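Local coordinates for ESX-5 secretion-associated protein EspG5 (Mycobacterium marinum, PDB 6VJ5) that acts as a cytoplasmic chaperone specific for cognate PE/PPE proteins, keeping PE/PPE dimers from aggregating and supporting their secretion, at residues V77-L88 / R117-V128; T8-F17 / R132-D140. All coordinates share one frame; numbering follows the deposited sequence.

Interaction 1: residues V77-L88 / R117-V128; sequences VLAAPDLEVVAL and RVVLARRGQHWV
V77, in the last turn of helix 69-79, packs against the hairpin of strands 115-123 and 126-133 with both methyls. With CG1 anti to the backbone N (chi1 -169°), that methyl reaches the backbone at R123 N, 3.4 Å away, while CG2 meets V128 CG2 at 3.6 Å and lies over a face of the H126 imidazole in a CH-pi contact. L78 adds its CD2, 3.8 Å from A121 CB, so the helix end is packed closely against the face that carries A121 and E84. The chain then leaves the helix at A80 and enters strand 83-91, which pairs antiparallel with strand 115-123, two central strands of the large EspG sheet. V85 and L120 exchange a pair of backbone bonds, V85 N to L120 O at 2.9 Å being almost straight (175°). V86 runs alongside V119 on the E84 face, and E84 OE1 is held by Y230 of the next strand. At the turn end R122 stands opposite two residues, a classic beta bulge in which D82 N donates to R122 O at 2.8 Å while L83 N makes only a weak bond to the same oxygen. On this more solvent-facing side D82 OD2 accepts from G124 N, in the type II' turn R123-H126, at 3.2 Å. The ion pair between D82 OD2 and R122 NH2 is long, 3.9 Å, with carboxylate and guanidinium planes 50° apart.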
loop_
_atom_site.group_PDB
_atom_site.type_symbol
_atom_site.label_atom_id
_atom_site.label_comp_id
_atom_site.label_asym_id
_atom_site.label_seq_id
_atom_site.Cartn_x
_atom_site.Cartn_y
_atom_site.Cartn_z
ATOM N N VAL C 77 -1.710 -3.474 -23.199
ATOM C CA VAL C 77 -2.973 -4.168 -23.414
ATOM C C VAL C 77 -3.526 -4.663 -22.084
ATOM O O VAL C 77 -4.688 -4.410 -21.740
ATOM C CB VAL C 77 -2.785 -5.323 -24.414
ATOM C CG1 VAL C 77 -4.133 -5.874 -24.857
ATOM C CG2 VAL C 77 -1.974 -4.861 -25.623
ATOM N N LEU C 78 -2.693 -5.364 -21.309
ATOM C CA LEU C 78 -3.104 -5.809 -19.980
ATOM C C LEU C 78 -3.522 -4.624 -19.115
ATOM O O LEU C 78 -4.454 -4.724 -18.306
ATOM C CB LEU C 78 -1.963 -6.580 -19.311
ATOM C CG LEU C 78 -1.315 -7.715 -20.106
ATOM C CD1 LEU C 78 0.007 -8.142 -19.479
ATOM C CD2 LEU C 78 -2.253 -8.912 -20.211
ATOM N N ALA C 79 -2.851 -3.482 -19.290
ATOM C CA ALA C 79 -3.069 -2.339 -18.409
ATOM C C ALA C 79 -4.409 -1.657 -18.658
ATOM O O ALA C 79 -5.005 -1.115 -17.721
ATOM C CB ALA C 79 -1.934 -1.329 -18.577
ATOM N N ALA C 80 -4.898 -1.655 -19.899
ATOM C CA ALA C 80 -6.150 -0.973 -20.236
ATOM C C ALA C 80 -6.840 -1.716 -21.369
ATOM O O ALA C 80 -6.993 -1.196 -22.481
ATOM C CB ALA C 80 -5.890 0.484 -20.615
ATOM N N PRO C 81 -7.287 -2.940 -21.115
ATOM C CA PRO C 81 -7.963 -3.705 -22.166
ATOM C C PRO C 81 -9.414 -3.290 -22.321
ATOM O O PRO C 81 -10.054 -2.797 -21.388
ATOM C CB PRO C 81 -7.855 -5.151 -21.669
ATOM C CG PRO C 81 -7.911 -5.006 -20.174
ATOM C CD PRO C 81 -7.191 -3.697 -19.851
ATOM N N ASP C 82 -9.923 -3.469 -23.541
ATOM C CA ASP C 82 -11.356 -3.338 -23.764
ATOM C C ASP C 82 -12.090 -4.606 -23.348
ATOM O O ASP C 82 -13.254 -4.552 -22.937
ATOM C CB ASP C 82 -11.636 -3.026 -25.235
ATOM C CG ASP C 82 -10.893 -1.790 -25.727
ATOM O OD1 ASP C 82 -10.944 -0.735 -25.055
ATOM O OD2 ASP C 82 -10.263 -1.877 -26.801
ATOM N N LEU C 83 -11.416 -5.747 -23.434
ATOM C CA LEU C 83 -11.990 -7.046 -23.133
ATOM C C LEU C 83 -10.949 -7.895 -22.426
ATOM O O LEU C 83 -9.773 -7.891 -22.802
ATOM C CB LEU C 83 -12.447 -7.748 -24.412
ATOM C CG LEU C 83 -13.077 -9.129 -24.260
ATOM C CD1 LEU C 83 -14.398 -9.041 -23.519
ATOM C CD2 LEU C 83 -13.261 -9.763 -25.632
ATOM N N GLU C 84 -11.387 -8.601 -21.388
ATOM C CA GLU C 84 -10.559 -9.569 -20.686
ATOM C C GLU C 84 -11.322 -10.880 -20.589
ATOM O O GLU C 84 -12.470 -10.902 -20.138
ATOM C CB GLU C 84 -10.173 -9.084 -19.286
ATOM C CG GLU C 84 -8.756 -8.536 -19.189
ATOM C CD GLU C 84 -8.528 -7.724 -17.931
ATOM O OE1 GLU C 84 -9.520 -7.296 -17.305
ATOM O OE2 GLU C 84 -7.353 -7.511 -17.567
ATOM N N VAL C 85 -10.696 -11.956 -21.054
ATOM C CA VAL C 85 -11.210 -13.312 -20.909
ATOM C C VAL C 85 -10.279 -14.044 -19.957
ATOM O O VAL C 85 -9.058 -14.045 -20.157
ATOM C CB VAL C 85 -11.297 -14.035 -22.263
ATOM C CG1 VAL C 85 -11.717 -15.481 -22.070
ATOM C CG2 VAL C 85 -12.277 -13.324 -23.185
ATOM N N VAL C 86 -10.844 -14.645 -18.917
ATOM C CA VAL C 86 -10.065 -15.286 -17.869
ATOM C C VAL C 86 -10.399 -16.769 -17.839
ATOM O O VAL C 86 -11.553 -17.159 -18.045
ATOM C CB VAL C 86 -10.331 -14.644 -16.492
ATOM C CG1 VAL C 86 -9.762 -15.522 -15.384
ATOM C CG2 VAL C 86 -9.740 -13.247 -16.439
ATOM N N ALA C 87 -9.384 -17.588 -17.561
ATOM C CA ALA C 87 -9.546 -19.023 -17.363
ATOM C C ALA C 87 -8.681 -19.439 -16.184
ATOM O O ALA C 87 -7.473 -19.181 -16.181
ATOM C CB ALA C 87 -9.154 -19.805 -18.619
ATOM N N LEU C 88 -9.292 -20.066 -15.184
ATOM C CA LEU C 88 -8.576 -20.610 -14.037
ATOM C C LEU C 88 -8.620 -22.128 -14.134
ATOM O O LEU C 88 -9.706 -22.713 -14.189
ATOM C CB LEU C 88 -9.201 -20.143 -12.724
ATOM C CG LEU C 88 -9.531 -18.651 -12.633
ATOM C CD1 LEU C 88 -10.324 -18.362 -11.367
ATOM C CD2 LEU C 88 -8.262 -17.817 -12.702
ATOM N N ARG C 117 -3.176 -19.859 -14.009
ATOM C CA ARG C 117 -4.060 -18.723 -14.261
ATOM C C ARG C 117 -3.736 -18.102 -15.609
ATOM O O ARG C 117 -2.602 -17.673 -15.843
ATOM C CB ARG C 117 -3.939 -17.679 -13.149
ATOM C CG ARG C 117 -4.901 -17.906 -11.985
ATOM C CD ARG C 117 -4.270 -17.590 -10.627
ATOM N NE ARG C 117 -5.227 -17.826 -9.549
ATOM C CZ ARG C 117 -6.002 -16.891 -9.004
ATOM N NH1 ARG C 117 -5.932 -15.630 -9.416
ATOM N NH2 ARG C 117 -6.846 -17.219 -8.037
ATOM N N VAL C 118 -4.742 -18.044 -16.482
ATOM C CA VAL C 118 -4.597 -17.573 -17.855
ATOM C C VAL C 118 -5.510 -16.369 -18.061
ATOM O O VAL C 118 -6.735 -16.479 -17.917
ATOM C CB VAL C 118 -4.935 -18.675 -18.875
ATOM C CG1 VAL C 118 -4.954 -18.098 -20.283
ATOM C CG2 VAL C 118 -3.964 -19.832 -18.773
ATOM N N VAL C 119 -4.923 -15.237 -18.441
ATOM C CA VAL C 119 -5.670 -14.037 -18.797
ATOM C C VAL C 119 -5.398 -13.715 -20.260
ATOM O O VAL C 119 -4.238 -13.663 -20.688
ATOM C CB VAL C 119 -5.300 -12.847 -17.893
ATOM C CG1 VAL C 119 -6.079 -11.609 -18.296
ATOM C CG2 VAL C 119 -5.569 -13.193 -16.441
ATOM N N LEU C 120 -6.470 -13.498 -21.019
ATOM C CA LEU C 120 -6.405 -13.111 -22.424
ATOM C C LEU C 120 -6.965 -11.696 -22.519
ATOM O O LEU C 120 -8.158 -11.480 -22.281
ATOM C CB LEU C 120 -7.200 -14.072 -23.301
ATOM C CG LEU C 120 -6.798 -15.542 -23.290
ATOM C CD1 LEU C 120 -7.968 -16.389 -23.782
ATOM C CD2 LEU C 120 -5.579 -15.778 -24.155
ATOM N N ALA C 121 -6.117 -10.739 -22.873
ATOM C CA ALA C 121 -6.505 -9.339 -22.930
ATOM C C ALA C 121 -6.533 -8.855 -24.372
ATOM O O ALA C 121 -5.771 -9.327 -25.219
ATOM C CB ALA C 121 -5.545 -8.472 -22.109
ATOM N N ARG C 122 -7.426 -7.912 -24.650
ATOM C CA ARG C 122 -7.541 -7.333 -25.981
ATOM C C ARG C 122 -7.635 -5.819 -25.879
ATOM O O ARG C 122 -8.341 -5.282 -25.020
ATOM C CB ARG C 122 -8.770 -7.870 -26.726
ATOM C CG ARG C 122 -8.770 -7.598 -28.225
ATOM C CD ARG C 122 -10.194 -7.538 -28.762
ATOM N NE ARG C 122 -10.771 -6.210 -28.575
ATOM C CZ ARG C 122 -12.060 -5.970 -28.352
ATOM N NH1 ARG C 122 -12.924 -6.972 -28.270
ATOM N NH2 ARG C 122 -12.482 -4.723 -28.199
ATOM N N ARG C 123 -6.903 -5.138 -26.755
ATOM C CA ARG C 123 -7.027 -3.701 -26.959
ATOM C C ARG C 123 -7.069 -3.470 -28.459
ATOM O O ARG C 123 -6.091 -3.759 -29.159
ATOM C CB ARG C 123 -5.863 -2.940 -26.325
ATOM C CG ARG C 123 -6.130 -1.454 -26.126
ATOM C CD ARG C 123 -4.893 -0.752 -25.583
ATOM N NE ARG C 123 -5.236 0.422 -24.784
ATOM C CZ ARG C 123 -4.363 1.348 -24.397
ATOM N NH1 ARG C 123 -3.086 1.249 -24.741
ATOM N NH2 ARG C 123 -4.771 2.380 -23.670
ATOM N N GLY C 124 -8.205 -2.987 -28.954
ATOM C CA GLY C 124 -8.406 -2.876 -30.385
ATOM C C GLY C 124 -8.442 -4.235 -31.050
ATOM O O GLY C 124 -9.434 -4.960 -30.937
ATOM N N GLN C 125 -7.366 -4.588 -31.752
ATOM C CA GLN C 125 -7.204 -5.920 -32.322
ATOM C C GLN C 125 -5.948 -6.606 -31.797
ATOM O O GLN C 125 -5.564 -7.665 -32.310
ATOM C CB GLN C 125 -7.163 -5.849 -33.852
ATOM C CG GLN C 125 -8.403 -5.241 -34.495
ATOM C CD GLN C 125 -8.243 -3.759 -34.787
ATOM O OE1 GLN C 125 -9.035 -2.936 -34.331
ATOM N NE2 GLN C 125 -7.217 -3.414 -35.560
ATOM N N HIS C 126 -5.285 -6.017 -30.807
ATOM C CA HIS C 126 -4.078 -6.586 -30.220
ATOM C C HIS C 126 -4.488 -7.525 -29.090
ATOM O O HIS C 126 -5.007 -7.078 -28.061
ATOM C CB HIS C 126 -3.167 -5.468 -29.722
ATOM C CG HIS C 126 -1.768 -5.909 -29.438
ATOM N ND1 HIS C 126 -0.778 -5.036 -29.043
ATOM C CD2 HIS C 126 -1.193 -7.133 -29.487
ATOM C CE1 HIS C 126 0.347 -5.703 -28.860
ATOM N NE2 HIS C 126 0.121 -6.978 -29.123
ATOM N N TRP C 127 -4.270 -8.825 -29.290
ATOM C CA TRP C 127 -4.592 -9.844 -28.297
ATOM C C TRP C 127 -3.306 -10.292 -27.612
ATOM O O TRP C 127 -2.366 -10.736 -28.279
ATOM C CB TRP C 127 -5.292 -11.047 -28.935
ATOM C CG TRP C 127 -6.779 -10.902 -29.060
ATOM C CD1 TRP C 127 -7.471 -10.463 -30.149
ATOM C CD2 TRP C 127 -7.759 -11.204 -28.057
ATOM N NE1 TRP C 127 -8.820 -10.468 -29.887
ATOM C CE2 TRP C 127 -9.024 -10.923 -28.611
ATOM C CE3 TRP C 127 -7.690 -11.687 -26.746
ATOM C CZ2 TRP C 127 -10.208 -11.104 -27.897
ATOM C CZ3 TRP C 127 -8.868 -11.867 -26.041
ATOM C CH2 TRP C 127 -10.109 -11.576 -26.619
ATOM N N VAL C 128 -3.275 -10.193 -26.283
ATOM C CA VAL C 128 -2.100 -10.528 -25.488
ATOM C C VAL C 128 -2.476 -11.588 -24.462
ATOM O O VAL C 128 -3.613 -11.642 -23.983
ATOM C CB VAL C 128 -1.522 -9.268 -24.802
ATOM C CG1 VAL C 128 -0.438 -9.633 -23.803
ATOM C CG2 VAL C 128 -0.982 -8.293 -25.851
#

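Interaction 2: residues T8-F17 / R132-D140; sequences TDITVNVDGF and RVGNDITVD
F17 crosses both I137 and V139 at about a right angle, its ring reached differently by each. V139 CG2 lies at the ring edge, near its plane, 3.8 Å from F17 CE2, whereas I137 CG2, close to F17 CD2, sits neither squarely over the face nor at the edge, and I137 CD1 meets F17 CB and CG. The ring gets there because CG stands anti to the backbone N (chi1 -167°), turning it onto the face of the sheet that carries I137 and V139, where M75 of helix 69-79 also touches it. I10 keeps V139 company on this face, their side chains directed alike. On the other face T11 OG1 and T138 OG1 lie 2.5 Å apart, modelled as a hydrogen bond so short that its exact length is doubtful; either hydroxyl could donate. The pairing joins strand 10-13, at one edge of the large antiparallel sheet, to its neighbour 136-141. Backbone bonds link I10 with V139 and V12 with I137, that from I137 N to V12 O being 2.8 Å long and nearly straight (174°). The strand passes directly into helix 14-23, with N13 as N-cap: its OD1 accepts from G16 N at 2.7 Å. Next to the cap, V14 sets CG2 over the centre of the R132 guanidinium face, 3.6 Å from R132 CZ. That guanidinium grips G134 O side-on with NE and NH2; further bonds to the backbone oxygens of R109 and L33 help fix its rotation. Near the first modelled residues, D9 OD1 and D140 OD2 are like charges 4.5 Å apart.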
loop_
_atom_site.group_PDB
_atom_site.type_symbol
_atom_site.label_atom_id
_atom_site.label_comp_id
_atom_site.label_asym_id
_atom_site.label_seq_id
_atom_site.Cartn_x
_atom_site.Cartn_y
_atom_site.Cartn_z
ATOM N N THR C 8 9.763 -14.922 -28.820
ATOM C CA THR C 8 8.737 -13.888 -28.857
ATOM C C THR C 8 8.056 -13.686 -27.504
ATOM O O THR C 8 7.429 -12.651 -27.264
ATOM C CB THR C 8 7.651 -14.224 -29.910
ATOM O OG1 THR C 8 8.261 -14.418 -31.192
ATOM C CG2 THR C 8 6.617 -13.107 -29.997
ATOM N N ASP C 9 8.179 -14.673 -26.623
ATOM C CA ASP C 9 7.568 -14.629 -25.304
ATOM C C ASP C 9 8.603 -14.278 -24.242
ATOM O O ASP C 9 9.814 -14.356 -24.465
ATOM C CB ASP C 9 6.920 -15.974 -24.960
ATOM C CG ASP C 9 7.923 -17.117 -24.947
ATOM O OD1 ASP C 9 8.742 -17.197 -25.887
ATOM O OD2 ASP C 9 7.902 -17.926 -23.997
ATOM N N ILE C 10 8.107 -13.901 -23.064
ATOM C CA ILE C 10 8.964 -13.619 -21.921
ATOM C C ILE C 10 8.343 -14.230 -20.674
ATOM O O ILE C 10 7.150 -14.533 -20.630
ATOM C CB ILE C 10 9.182 -12.109 -21.695
ATOM C CG1 ILE C 10 7.846 -11.418 -21.437
ATOM C CG2 ILE C 10 9.867 -11.488 -22.892
ATOM C CD1 ILE C 10 7.983 -9.990 -20.981
ATOM N N THR C 11 9.167 -14.387 -19.643
ATOM C CA THR C 11 8.712 -14.909 -18.362
ATOM C C THR C 11 9.461 -14.198 -17.249
ATOM O O THR C 11 10.697 -14.209 -17.219
ATOM C CB THR C 11 8.924 -16.422 -18.274
ATOM O OG1 THR C 11 8.052 -17.079 -19.203
ATOM C CG2 THR C 11 8.634 -16.917 -16.867
ATOM N N VAL C 12 8.711 -13.579 -16.341
ATOM C CA VAL C 12 9.274 -12.892 -15.189
ATOM C C VAL C 12 8.597 -13.437 -13.941
ATOM O O VAL C 12 7.472 -13.937 -13.987
ATOM C CB VAL C 12 9.089 -11.363 -15.277
ATOM C CG1 VAL C 12 9.714 -10.826 -16.554
ATOM C CG2 VAL C 12 7.609 -11.005 -15.204
ATOM N N ASN C 13 9.297 -13.341 -12.815
ATOM C CA ASN C 13 8.667 -13.667 -11.545
ATOM C C ASN C 13 7.741 -12.521 -11.130
ATOM O O ASN C 13 7.589 -11.519 -11.835
ATOM C CB ASN C 13 9.721 -13.993 -10.487
ATOM C CG ASN C 13 10.670 -12.847 -10.211
ATOM O OD1 ASN C 13 10.324 -11.678 -10.368
ATOM N ND2 ASN C 13 11.881 -13.184 -9.777
ATOM N N VAL C 14 7.086 -12.685 -9.981
ATOM C CA VAL C 14 6.093 -11.706 -9.550
ATOM C C VAL C 14 6.752 -10.362 -9.267
ATOM O O VAL C 14 6.177 -9.303 -9.544
ATOM C CB VAL C 14 5.332 -12.237 -8.323
ATOM C CG1 VAL C 14 4.402 -11.174 -7.753
ATOM C CG2 VAL C 14 4.540 -13.486 -8.688
ATOM N N ASP C 15 7.967 -10.382 -8.715
ATOM C CA ASP C 15 8.694 -9.141 -8.476
ATOM C C ASP C 15 8.994 -8.428 -9.786
ATOM O O ASP C 15 8.774 -7.219 -9.914
ATOM C CB ASP C 15 9.987 -9.434 -7.711
ATOM C CG ASP C 15 9.747 -9.706 -6.241
ATOM O OD1 ASP C 15 8.775 -9.150 -5.686
ATOM O OD2 ASP C 15 10.533 -10.469 -5.641
ATOM N N GLY C 16 9.495 -9.166 -10.779
ATOM C CA GLY C 16 9.833 -8.547 -12.050
ATOM C C GLY C 16 8.626 -7.974 -12.767
ATOM O O GLY C 16 8.701 -6.899 -13.366
ATOM N N PHE C 17 7.495 -8.680 -12.716
ATOM C CA PHE C 17 6.301 -8.157 -13.367
ATOM C C PHE C 17 5.852 -6.849 -12.733
ATOM O O PHE C 17 5.310 -5.974 -13.419
ATOM C CB PHE C 17 5.166 -9.171 -13.307
ATOM C CG PHE C 17 4.019 -8.832 -14.208
ATOM C CD1 PHE C 17 3.052 -7.923 -13.813
ATOM C CD2 PHE C 17 3.919 -9.408 -15.460
ATOM C CE1 PHE C 17 2.000 -7.605 -14.646
ATOM C CE2 PHE C 17 2.868 -9.093 -16.299
ATOM C CZ PHE C 17 1.909 -8.190 -15.891
ATOM N N ARG C 132 -0.010 -17.187 -15.450
ATOM C CA ARG C 132 0.751 -17.300 -14.216
ATOM C C ARG C 132 0.733 -18.736 -13.709
ATOM O O ARG C 132 -0.333 -19.356 -13.614
ATOM C CB ARG C 132 0.217 -16.368 -13.125
ATOM C CG ARG C 132 0.907 -16.639 -11.799
ATOM C CD ARG C 132 0.705 -15.565 -10.753
ATOM N NE ARG C 132 1.422 -15.938 -9.533
ATOM C CZ ARG C 132 1.401 -15.246 -8.402
ATOM N NH1 ARG C 132 0.702 -14.122 -8.317
ATOM N NH2 ARG C 132 2.082 -15.680 -7.351
ATOM N N VAL C 133 1.920 -19.251 -13.386
ATOM C CA VAL C 133 2.102 -20.562 -12.775
ATOM C C VAL C 133 3.113 -20.401 -11.648
ATOM O O VAL C 133 4.205 -19.867 -11.865
ATOM C CB VAL C 133 2.601 -21.618 -13.780
ATOM C CG1 VAL C 133 2.871 -22.937 -13.058
ATOM C CG2 VAL C 133 1.599 -21.805 -14.904
ATOM N N GLY C 134 2.767 -20.866 -10.460
ATOM C CA GLY C 134 3.645 -20.637 -9.329
ATOM C C GLY C 134 3.829 -19.142 -9.145
ATOM O O GLY C 134 2.870 -18.383 -8.965
ATOM N N ASN C 135 5.075 -18.685 -9.202
ATOM C CA ASN C 135 5.380 -17.269 -9.056
ATOM C C ASN C 135 5.946 -16.679 -10.337
ATOM O O ASN C 135 6.610 -15.639 -10.295
ATOM C CB ASN C 135 6.324 -17.083 -7.871
ATOM C CG ASN C 135 5.616 -17.320 -6.545
ATOM O OD1 ASN C 135 4.414 -17.069 -6.419
ATOM N ND2 ASN C 135 6.349 -17.820 -5.560
ATOM N N ASP C 136 5.658 -17.303 -11.475
ATOM C CA ASP C 136 6.128 -16.859 -12.774
ATOM C C ASP C 136 4.944 -16.471 -13.640
ATOM O O ASP C 136 3.897 -17.123 -13.611
ATOM C CB ASP C 136 6.947 -17.961 -13.443
ATOM C CG ASP C 136 8.244 -18.228 -12.715
ATOM O OD1 ASP C 136 9.038 -17.276 -12.564
ATOM O OD2 ASP C 136 8.456 -19.375 -12.266
ATOM N N ILE C 137 5.121 -15.396 -14.397
ATOM C CA ILE C 137 4.133 -14.908 -15.346
ATOM C C ILE C 137 4.794 -14.866 -16.717
ATOM O O ILE C 137 5.954 -14.458 -16.843
ATOM C CB ILE C 137 3.596 -13.519 -14.940
ATOM C CG1 ILE C 137 2.879 -13.596 -13.585
ATOM C CG2 ILE C 137 2.648 -12.993 -16.004
ATOM C CD1 ILE C 137 2.801 -12.273 -12.836
ATOM N N THR C 138 4.063 -15.315 -17.735
ATOM C CA THR C 138 4.536 -15.351 -19.114
ATOM C C THR C 138 3.617 -14.468 -19.943
ATOM O O THR C 138 2.398 -14.677 -19.950
ATOM C CB THR C 138 4.540 -16.779 -19.662
ATOM O OG1 THR C 138 5.599 -17.528 -19.055
ATOM C CG2 THR C 138 4.726 -16.781 -21.177
ATOM N N VAL C 139 4.194 -13.490 -20.637
ATOM C CA VAL C 139 3.446 -12.549 -21.461
ATOM C C VAL C 139 3.827 -12.774 -22.916
ATOM O O VAL C 139 4.998 -13.011 -23.232
ATOM C CB VAL C 139 3.716 -11.091 -21.039
ATOM C CG1 VAL C 139 2.885 -10.131 -21.875
ATOM C CG2 VAL C 139 3.423 -10.906 -19.556
ATOM N N ASP C 140 2.838 -12.691 -23.802
ATOM C CA ASP C 140 3.052 -12.953 -25.219
ATOM C C ASP C 140 1.783 -12.587 -25.972
ATOM O O ASP C 140 0.718 -12.409 -25.375
ATOM C CB ASP C 140 3.424 -14.421 -25.467
ATOM C CG ASP C 140 3.878 -14.679 -26.895
ATOM O OD1 ASP C 140 3.403 -13.977 -27.808
ATOM O OD2 ASP C 140 4.708 -15.585 -27.113
#

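Interactions 1 and 2 are two stations along one antiparallel sheet, their centres about 15 Å apart. Strand 126-133 serves both, pairing with 115-123 on one side and with 136-141 on the other, so the order 83-91, 115-123, 126-133, 136-141, 10-13 runs unbroken from the first contact to the second. A probable backbone hydrogen bond of 2.7 Å between R132 N and R117 O ties them directly. Side chains also meet: V128 CG1 packs on V139 CG1 at 3.9 Å, and L78 CD1 approaches F17 CZ at 4.1 Å. Helix 69-79 accordingly touches both contacts, its last turn belonging to interaction 1 while V71, R74 and M75 cover residues of interaction 2.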